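Hydrolase (Thermococcus thioreducens, PDB 6IAH) probably hydrolyses phosphate esters as a magnesium-dependent phosphatase of the haloacid dehalogenase superfamily, with phosphoglycolate among its possible substrates. Local coordinates at residues Asn202-Leu205 and Phe206-Tyr210. Sequence-based numbering, arbitrary orientation.
Sequences NDEL and FVENY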
loop_
_atom_site.group_PDB
_atom_site.type_symbol
_atom_site.label_atom_id
_atom_site.label_comp_id
_atom_site.label_asym_id
_atom_site.label_seq_id
_atom_site.Cartn_x
_atom_site.Cartn_y
_atom_site.Cartn_z
ATOM N N ASN A 202 6.103 -6.106 8.332
ATOM C CA ASN A 202 5.073 -7.035 7.861
ATOM C C ASN A 202 5.594 -7.926 6.738
ATOM O O ASN A 202 5.233 -9.108 6.666
ATOM C CB ASN A 202 3.758 -6.315 7.451
ATOM C CG ASN A 202 2.570 -7.296 7.360
ATOM O OD1 ASN A 202 2.126 -7.630 6.299
ATOM N ND2 ASN A 202 2.069 -7.745 8.503
ATOM N N ASP A 203 6.434 -7.376 5.881
ATOM C CA ASP A 203 7.129 -8.156 4.853
ATOM C C ASP A 203 8.057 -9.213 5.450
ATOM O O ASP A 203 8.114 -10.377 4.992
ATOM C CB ASP A 203 7.916 -7.243 3.907
ATOM C CG ASP A 203 7.018 -6.308 3.101
ATOM O OD1 ASP A 203 5.922 -6.735 2.619
ATOM O OD2 ASP A 203 7.400 -5.118 2.974
ATOM N N GLU A 204 8.746 -8.821 6.515
ATOM C CA GLU A 204 9.636 -9.733 7.239
ATOM C C GLU A 204 8.880 -10.885 7.864
ATOM O O GLU A 204 9.236 -12.072 7.686
ATOM C CB GLU A 204 10.422 -8.978 8.309
ATOM C CG GLU A 204 11.556 -9.811 8.871
ATOM C CD GLU A 204 12.705 -8.966 9.381
ATOM O OE1 GLU A 204 12.368 -7.971 10.001
ATOM O OE2 GLU A 204 13.918 -9.283 9.133
ATOM N N LEU A 205 7.745 -10.542 8.478
ATOM C CA LEU A 205 6.845 -11.529 9.066
ATOM C C LEU A 205 6.286 -12.491 8.052
ATOM O O LEU A 205 6.181 -13.753 8.298
ATOM C CB LEU A 205 5.709 -10.788 9.791
ATOM C CG LEU A 205 4.551 -11.575 10.357
ATOM C CD1 LEU A 205 4.928 -12.769 11.264
ATOM C CD2 LEU A 205 3.636 -10.613 11.100
ATOM N N PHE A 206 5.877 -11.927 6.900
ATOM C CA PHE A 206 5.433 -12.734 5.764
ATOM C C PHE A 206 6.395 -13.909 5.494
ATOM O O PHE A 206 5.995 -15.109 5.288
ATOM C CB PHE A 206 5.298 -11.763 4.553
ATOM C CG PHE A 206 5.024 -12.383 3.215
ATOM C CD1 PHE A 206 4.046 -13.369 3.045
ATOM C CD2 PHE A 206 5.667 -11.874 2.076
ATOM C CE1 PHE A 206 3.737 -13.851 1.790
ATOM C CE2 PHE A 206 5.337 -12.363 0.809
ATOM C CZ PHE A 206 4.404 -13.376 0.683
ATOM N N VAL A 207 7.657 -13.553 5.339
ATOM C CA VAL A 207 8.694 -14.551 5.009
ATOM C C VAL A 207 8.997 -15.459 6.243
ATOM O O VAL A 207 9.089 -16.687 6.089
ATOM C CB VAL A 207 9.979 -13.900 4.456
ATOM C CG1 VAL A 207 11.034 -14.924 4.189
ATOM C CG2 VAL A 207 9.681 -13.127 3.173
ATOM N N GLU A 208 9.066 -14.885 7.445
ATOM C CA GLU A 208 9.078 -15.751 8.688
ATOM C C GLU A 208 7.948 -16.788 8.651
ATOM O O GLU A 208 8.179 -17.981 8.918
ATOM C CB GLU A 208 8.978 -14.903 9.934
ATOM C CG GLU A 208 10.258 -14.160 10.267
ATOM C CD GLU A 208 10.092 -12.925 11.186
ATOM O OE1 GLU A 208 9.026 -12.648 11.746
ATOM O OE2 GLU A 208 11.065 -12.197 11.358
ATOM N N ASN A 209 6.734 -16.363 8.268
ATOM C CA ASN A 209 5.628 -17.329 8.155
ATOM C C ASN A 209 5.845 -18.385 7.102
ATOM O O ASN A 209 5.384 -19.543 7.218
ATOM C CB ASN A 209 4.285 -16.625 7.866
ATOM C CG ASN A 209 3.775 -15.815 9.051
ATOM O OD1 ASN A 209 4.090 -16.094 10.216
ATOM N ND2 ASN A 209 3.008 -14.779 8.752
ATOM N N TYR A 210 6.480 -17.995 6.007
ATOM C CA TYR A 210 6.748 -18.942 4.930
ATOM C C TYR A 210 7.736 -20.018 5.390
ATOM O O TYR A 210 7.581 -21.247 5.114
ATOM C CB TYR A 210 7.306 -18.181 3.676
ATOM C CG TYR A 210 7.473 -19.116 2.490
ATOM C CD1 TYR A 210 6.411 -19.407 1.648
ATOM C CD2 TYR A 210 8.724 -19.727 2.232
ATOM C CE1 TYR A 210 6.555 -20.289 0.569
ATOM C CE2 TYR A 210 8.903 -20.574 1.157
ATOM C CZ TYR A 210 7.816 -20.862 0.325
ATOM O OH TYR A 210 7.977 -21.727 -0.728
#
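L205 meets N209 one helical turn on, where its CD1 methyl lies 3.6 Å from the amide oxygen N209 OD1. The two side chains run obliquely to each other, and N209 ND2, 3.7 Å from the same methyl, donates to the carbonyl oxygen of P180. One residue earlier, E204 CG touches E208 OE2 at 3.5 Å. The two carboxylate planes are nearly parallel, 15° apart, yet E204 OE1 and E208 OE2 stay 4.6 Å from each other; a salt bridge from E204 OE2 to R224 probably eases the repulsion between like charges. With its CG anti to the carbonyl carbon (chi1 -74°), E208 folds back along the preceding turn, bringing OE1 to 3.6 Å from L205 CA.

Four successive i to i+4 backbone bonds set this spacing. The straightest runs from E208 N to E204 O (2.8 Å, 178° at the hydrogen) and lies in the carbonyl plane, whereas L205 O receives N209 N at 2.7 Å from a donor tilted off that plane. On the buried side, F206 CB packs 3.2 Å from D203 O, its ring meeting Y196 edge-to-face, while V207 lies against Y196 and F219. D203 itself turns toward the active site: OD1 pairs with K179, and OD2 accepts the backbone N-H groups of D199 and T200, which fixes the carboxylate beside the magnesium ligands D6 and D199. Helix 201-213 is the crossover of a beta-alpha-beta unit between the parallel strands 194-198 and 218-221, placing D203, which can bind magnesium but stands about 4 Å (nearest atoms) from the ion here, at the metal site of the Rossmann-like HAD core.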